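Local coordinates for protein pullulanase (PDB 2YOC) that hydrolyses alpha-1,6-glucosidic linkages in pullulan and related branched glucans, and is probably exported by a type 2 secretion system, at residues Asp274-Gly286 with Pro322-Trp334. Numbering follows the deposited sequence.
Sequences DAYAEAAEALSYG and PMTRDSASGAWSW. With SO4 (sulfate ion), chain S.
With CG set opposite its carbonyl carbon (chi1 -50°), Tyr276 lays its side chain along the hairpin turn 327-330. Tyr276 CB lies 3.3 Å from Ser329 O, and Tyr276 CD1 is 3.5 Å from Gly330 N. Ser327 O meets the ring at its edge. Arg325 has CG anti to its backbone N (chi1 -171°) and an extended chain, which carries the guanidinium to the phenol end of Tyr276. The Tyr276 ring and Arg325 guanidinium planes stand at 90°. Asp242 accepts a hydrogen bond from Tyr276 OH and forms a salt bridge with Arg325 NH1; Arg325 NH2 donates to Pro301 O.

Ala279 CB packs 4.0 Å from Ala328 CB. Ser329 CB rests 3.7 Å from Ala280 N. Ser329 OG is tied within its own turn, giving to Asp326 OD2 and taking the N-H of Ala331 in an ST turn. Ala331 CB touches Leu283 CD1 at 4.1 Å and the edge of the Tyr285 ring. Tyr285 OH donates to Ala280 O (2.7 Å), which Leu283 N reaches from the opposite face.

The contact seats the end of helix 269-280 on the turn joining strands 317-326 and 331-336 of the CBM48 beta-sheet domain. Trp299 of strand 293-299 and Met641 of helix 640-655 also pack against Ala280 and Tyr285.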
loop_
_atom_site.group_PDB
_atom_site.type_symbol
_atom_site.label_atom_id
_atom_site.label_comp_id
_atom_site.label_asym_id
_atom_site.label_seq_id
_atom_site.Cartn_x
_atom_site.Cartn_y
_atom_site.Cartn_z
ATOM N N ASP B 274 -18.357 39.953 -20.623
ATOM C CA ASP B 274 -17.943 41.127 -19.845
ATOM C C ASP B 274 -18.735 42.391 -20.153
ATOM O O ASP B 274 -18.930 43.206 -19.252
ATOM C CB ASP B 274 -16.435 41.365 -20.052
ATOM C CG ASP B 274 -15.824 42.513 -19.274
ATOM O OD1 ASP B 274 -15.863 42.474 -18.022
ATOM O OD2 ASP B 274 -15.221 43.396 -19.908
ATOM N N ALA B 275 -19.172 42.569 -21.416
ATOM C CA ALA B 275 -19.851 43.785 -21.847
ATOM C C ALA B 275 -21.356 43.743 -21.728
ATOM O O ALA B 275 -21.968 44.784 -21.441
ATOM C CB ALA B 275 -19.443 44.132 -23.275
ATOM N N TYR B 276 -21.957 42.558 -21.962
ATOM C CA TYR B 276 -23.411 42.419 -22.005
ATOM C C TYR B 276 -24.063 41.477 -21.004
ATOM O O TYR B 276 -25.205 41.714 -20.618
ATOM C CB TYR B 276 -23.853 41.994 -23.416
ATOM C CG TYR B 276 -23.281 42.830 -24.537
ATOM C CD1 TYR B 276 -23.884 44.032 -24.918
ATOM C CD2 TYR B 276 -22.147 42.415 -25.232
ATOM C CE1 TYR B 276 -23.360 44.808 -25.951
ATOM C CE2 TYR B 276 -21.618 43.180 -26.270
ATOM C CZ TYR B 276 -22.223 44.380 -26.620
ATOM O OH TYR B 276 -21.686 45.148 -27.618
ATOM N N ALA B 277 -23.391 40.383 -20.639
ATOM C CA ALA B 277 -23.990 39.382 -19.767
ATOM C C ALA B 277 -24.622 39.872 -18.474
ATOM O O ALA B 277 -25.644 39.304 -18.086
ATOM C CB ALA B 277 -23.052 38.217 -19.516
ATOM N N GLU B 278 -24.071 40.920 -17.824
ATOM C CA GLU B 278 -24.690 41.373 -16.576
ATOM C C GLU B 278 -26.129 41.784 -16.775
ATOM O O GLU B 278 -27.001 41.266 -16.054
ATOM C CB GLU B 278 -23.898 42.477 -15.871
ATOM C CG GLU B 278 -23.904 42.309 -14.361
ATOM C CD GLU B 278 -23.425 43.514 -13.576
ATOM O OE1 GLU B 278 -22.386 44.114 -13.951
ATOM O OE2 GLU B 278 -24.101 43.863 -12.581
ATOM N N ALA B 279 -26.376 42.642 -17.804
ATOM C CA ALA B 279 -27.692 43.162 -18.187
ATOM C C ALA B 279 -28.528 42.105 -18.829
ATOM O O ALA B 279 -29.704 41.965 -18.485
ATOM C CB ALA B 279 -27.548 44.336 -19.140
ATOM N N ALA B 280 -27.936 41.363 -19.774
ATOM C CA ALA B 280 -28.623 40.333 -20.549
ATOM C C ALA B 280 -29.216 39.258 -19.660
ATOM O O ALA B 280 -30.333 38.824 -19.926
ATOM C CB ALA B 280 -27.684 39.731 -21.576
ATOM N N GLU B 281 -28.518 38.910 -18.551
ATOM C CA GLU B 281 -28.912 37.882 -17.584
ATOM C C GLU B 281 -30.200 38.211 -16.893
ATOM O O GLU B 281 -30.891 37.298 -16.426
ATOM C CB GLU B 281 -27.819 37.677 -16.525
ATOM C CG GLU B 281 -26.813 36.587 -16.858
ATOM C CD GLU B 281 -25.606 36.472 -15.941
ATOM O OE1 GLU B 281 -25.479 37.271 -14.982
ATOM O OE2 GLU B 281 -24.788 35.554 -16.177
ATOM N N ALA B 282 -30.515 39.506 -16.799
ATOM C CA ALA B 282 -31.697 39.984 -16.097
ATOM C C ALA B 282 -32.966 40.083 -16.993
ATOM O O ALA B 282 -33.979 40.666 -16.566
ATOM C CB ALA B 282 -31.378 41.313 -15.438
ATOM N N LEU B 283 -32.908 39.523 -18.229
ATOM C CA LEU B 283 -34.035 39.567 -19.168
ATOM C C LEU B 283 -34.616 38.212 -19.482
ATOM O O LEU B 283 -34.029 37.182 -19.143
ATOM C CB LEU B 283 -33.698 40.321 -20.454
ATOM C CG LEU B 283 -33.120 41.708 -20.221
ATOM C CD1 LEU B 283 -32.814 42.371 -21.504
ATOM C CD2 LEU B 283 -34.032 42.551 -19.403
ATOM N N SER B 284 -35.823 38.210 -20.075
ATOM C CA SER B 284 -36.523 36.979 -20.422
ATOM C C SER B 284 -36.544 36.781 -21.911
ATOM O O SER B 284 -36.717 37.734 -22.688
ATOM C CB SER B 284 -37.904 36.941 -19.796
ATOM O OG SER B 284 -37.758 36.445 -18.471
ATOM N N TYR B 285 -36.285 35.554 -22.318
ATOM C CA TYR B 285 -36.162 35.274 -23.740
ATOM C C TYR B 285 -37.232 34.368 -24.340
ATOM O O TYR B 285 -37.906 33.613 -23.612
ATOM C CB TYR B 285 -34.714 34.866 -24.096
ATOM C CG TYR B 285 -33.702 35.927 -23.709
ATOM C CD1 TYR B 285 -33.161 35.968 -22.429
ATOM C CD2 TYR B 285 -33.318 36.916 -24.609
ATOM C CE1 TYR B 285 -32.253 36.960 -22.055
ATOM C CE2 TYR B 285 -32.403 37.914 -24.246
ATOM C CZ TYR B 285 -31.853 37.911 -22.974
ATOM O OH TYR B 285 -30.962 38.874 -22.581
ATOM N N GLY B 286 -37.406 34.518 -25.654
ATOM C CA GLY B 286 -38.379 33.775 -26.435
ATOM C C GLY B 286 -39.492 34.678 -26.913
ATOM O O GLY B 286 -39.321 35.900 -26.975
ATOM N N PRO B 322 -38.740 44.979 -37.714
ATOM C CA PRO B 322 -37.399 45.219 -37.156
ATOM C C PRO B 322 -37.461 45.429 -35.633
ATOM O O PRO B 322 -38.376 46.089 -35.122
ATOM C CB PRO B 322 -36.909 46.445 -37.923
ATOM C CG PRO B 322 -38.112 47.099 -38.391
ATOM C CD PRO B 322 -39.128 46.046 -38.649
HETATM N N MSE B 323 -36.550 44.764 -34.915
HETATM C CA MSE B 323 -36.475 44.764 -33.459
HETATM C C MSE B 323 -35.707 45.929 -32.847
HETATM O O MSE B 323 -34.901 46.563 -33.533
HETATM C CB MSE B 323 -35.926 43.432 -32.977
HETATM C CG MSE B 323 -36.895 42.324 -33.254
HETATM SE SE MSE B 323 -36.178 40.597 -32.938
HETATM C CE MSE B 323 -37.042 40.229 -31.317
ATOM N N THR B 324 -35.963 46.210 -31.555
ATOM C CA THR B 324 -35.321 47.293 -30.826
ATOM C C THR B 324 -34.167 46.738 -30.047
ATOM O O THR B 324 -34.344 45.815 -29.230
ATOM C CB THR B 324 -36.346 48.058 -29.967
ATOM O OG1 THR B 324 -37.377 48.562 -30.820
ATOM C CG2 THR B 324 -35.726 49.218 -29.213
ATOM N N ARG B 325 -32.981 47.297 -30.282
ATOM C CA ARG B 325 -31.775 46.842 -29.591
ATOM C C ARG B 325 -31.594 47.592 -28.271
ATOM O O ARG B 325 -31.704 48.820 -28.243
ATOM C CB ARG B 325 -30.534 47.032 -30.493
ATOM C CG ARG B 325 -29.262 46.394 -29.975
ATOM C CD ARG B 325 -28.087 46.810 -30.830
ATOM N NE ARG B 325 -26.926 45.936 -30.623
ATOM C CZ ARG B 325 -25.903 46.210 -29.814
ATOM N NH1 ARG B 325 -25.877 47.343 -29.120
ATOM N NH2 ARG B 325 -24.900 45.353 -29.691
ATOM N N ASP B 326 -31.314 46.846 -27.187
ATOM C CA ASP B 326 -30.964 47.417 -25.896
ATOM C C ASP B 326 -29.448 47.358 -25.887
ATOM O O ASP B 326 -28.869 46.268 -26.014
ATOM C CB ASP B 326 -31.558 46.609 -24.725
ATOM C CG ASP B 326 -31.114 47.069 -23.331
ATOM O OD1 ASP B 326 -30.883 48.303 -23.146
ATOM O OD2 ASP B 326 -31.029 46.209 -22.419
ATOM N N SER B 327 -28.808 48.531 -25.820
ATOM C CA SER B 327 -27.342 48.652 -25.870
ATOM C C SER B 327 -26.584 48.006 -24.697
ATOM O O SER B 327 -25.484 47.480 -24.889
ATOM C CB SER B 327 -26.923 50.109 -26.053
ATOM O OG SER B 327 -27.524 50.953 -25.080
ATOM N N ALA B 328 -27.186 48.021 -23.502
ATOM C CA ALA B 328 -26.599 47.481 -22.284
ATOM C C ALA B 328 -26.482 45.994 -22.318
ATOM O O ALA B 328 -25.561 45.424 -21.702
ATOM C CB ALA B 328 -27.446 47.875 -21.102
ATOM N N SER B 329 -27.433 45.352 -23.006
ATOM C CA SER B 329 -27.544 43.903 -23.069
ATOM C C SER B 329 -27.222 43.270 -24.401
ATOM O O SER B 329 -26.956 42.071 -24.431
ATOM C CB SER B 329 -28.961 43.493 -22.682
ATOM O OG SER B 329 -29.899 44.025 -23.605
ATOM N N GLY B 330 -27.379 44.011 -25.490
ATOM C CA GLY B 330 -27.235 43.418 -26.805
ATOM C C GLY B 330 -28.413 42.500 -27.138
ATOM O O GLY B 330 -28.346 41.698 -28.080
ATOM N N ALA B 331 -29.513 42.605 -26.357
ATOM C CA ALA B 331 -30.742 41.873 -26.601
ATOM C C ALA B 331 -31.604 42.720 -27.517
ATOM O O ALA B 331 -31.529 43.950 -27.456
ATOM C CB ALA B 331 -31.465 41.608 -25.288
ATOM N N TRP B 332 -32.391 42.069 -28.399
ATOM C CA TRP B 332 -33.311 42.723 -29.359
ATOM C C TRP B 332 -34.725 42.346 -29.009
ATOM O O TRP B 332 -34.997 41.171 -28.710
ATOM C CB TRP B 332 -33.026 42.273 -30.803
ATOM C CG TRP B 332 -31.655 42.631 -31.298
ATOM C CD1 TRP B 332 -30.467 42.061 -30.924
ATOM C CD2 TRP B 332 -31.339 43.599 -32.303
ATOM N NE1 TRP B 332 -29.429 42.620 -31.636
ATOM C CE2 TRP B 332 -29.933 43.574 -32.483
ATOM C CE3 TRP B 332 -32.109 44.467 -33.089
ATOM C CZ2 TRP B 332 -29.280 44.398 -33.403
ATOM C CZ3 TRP B 332 -31.464 45.271 -34.013
ATOM C CH2 TRP B 332 -30.065 45.239 -34.157
ATOM N N SER B 333 -35.627 43.314 -29.005
ATOM C CA SER B 333 -37.006 42.968 -28.677
ATOM C C SER B 333 -38.029 43.602 -29.599
ATOM O O SER B 333 -37.726 44.570 -30.302
ATOM C CB SER B 333 -37.328 43.253 -27.209
ATOM O OG SER B 333 -37.360 44.644 -26.946
ATOM N N TRP B 334 -39.235 43.016 -29.602
ATOM C CA TRP B 334 -40.377 43.490 -30.366
ATOM C C TRP B 334 -41.659 43.004 -29.722
ATOM O O TRP B 334 -41.793 41.807 -29.418
ATOM C CB TRP B 334 -40.317 43.114 -31.852
ATOM C CG TRP B 334 -41.441 43.718 -32.628
ATOM C CD1 TRP B 334 -41.559 45.019 -33.011
ATOM C CD2 TRP B 334 -42.680 43.086 -32.973
ATOM N NE1 TRP B 334 -42.773 45.226 -33.632
ATOM C CE2 TRP B 334 -43.490 44.062 -33.606
ATOM C CE3 TRP B 334 -43.173 41.774 -32.850
ATOM C CZ2 TRP B 334 -44.773 43.775 -34.102
ATOM C CZ3 TRP B 334 -44.452 41.489 -33.339
ATOM C CH2 TRP B 334 -45.236 42.485 -33.952
HETATM S S SO4 S . -39.780 39.152 -16.460
HETATM O O1 SO4 S . -38.740 39.315 -17.500
HETATM O O2 SO4 S . -40.402 40.466 -16.175
HETATM O O3 SO4 S . -39.155 38.608 -15.247
HETATM O O4 SO4 S . -40.812 38.223 -16.933
HETATM O O HOH W 1 -22.615 47.542 -23.100
#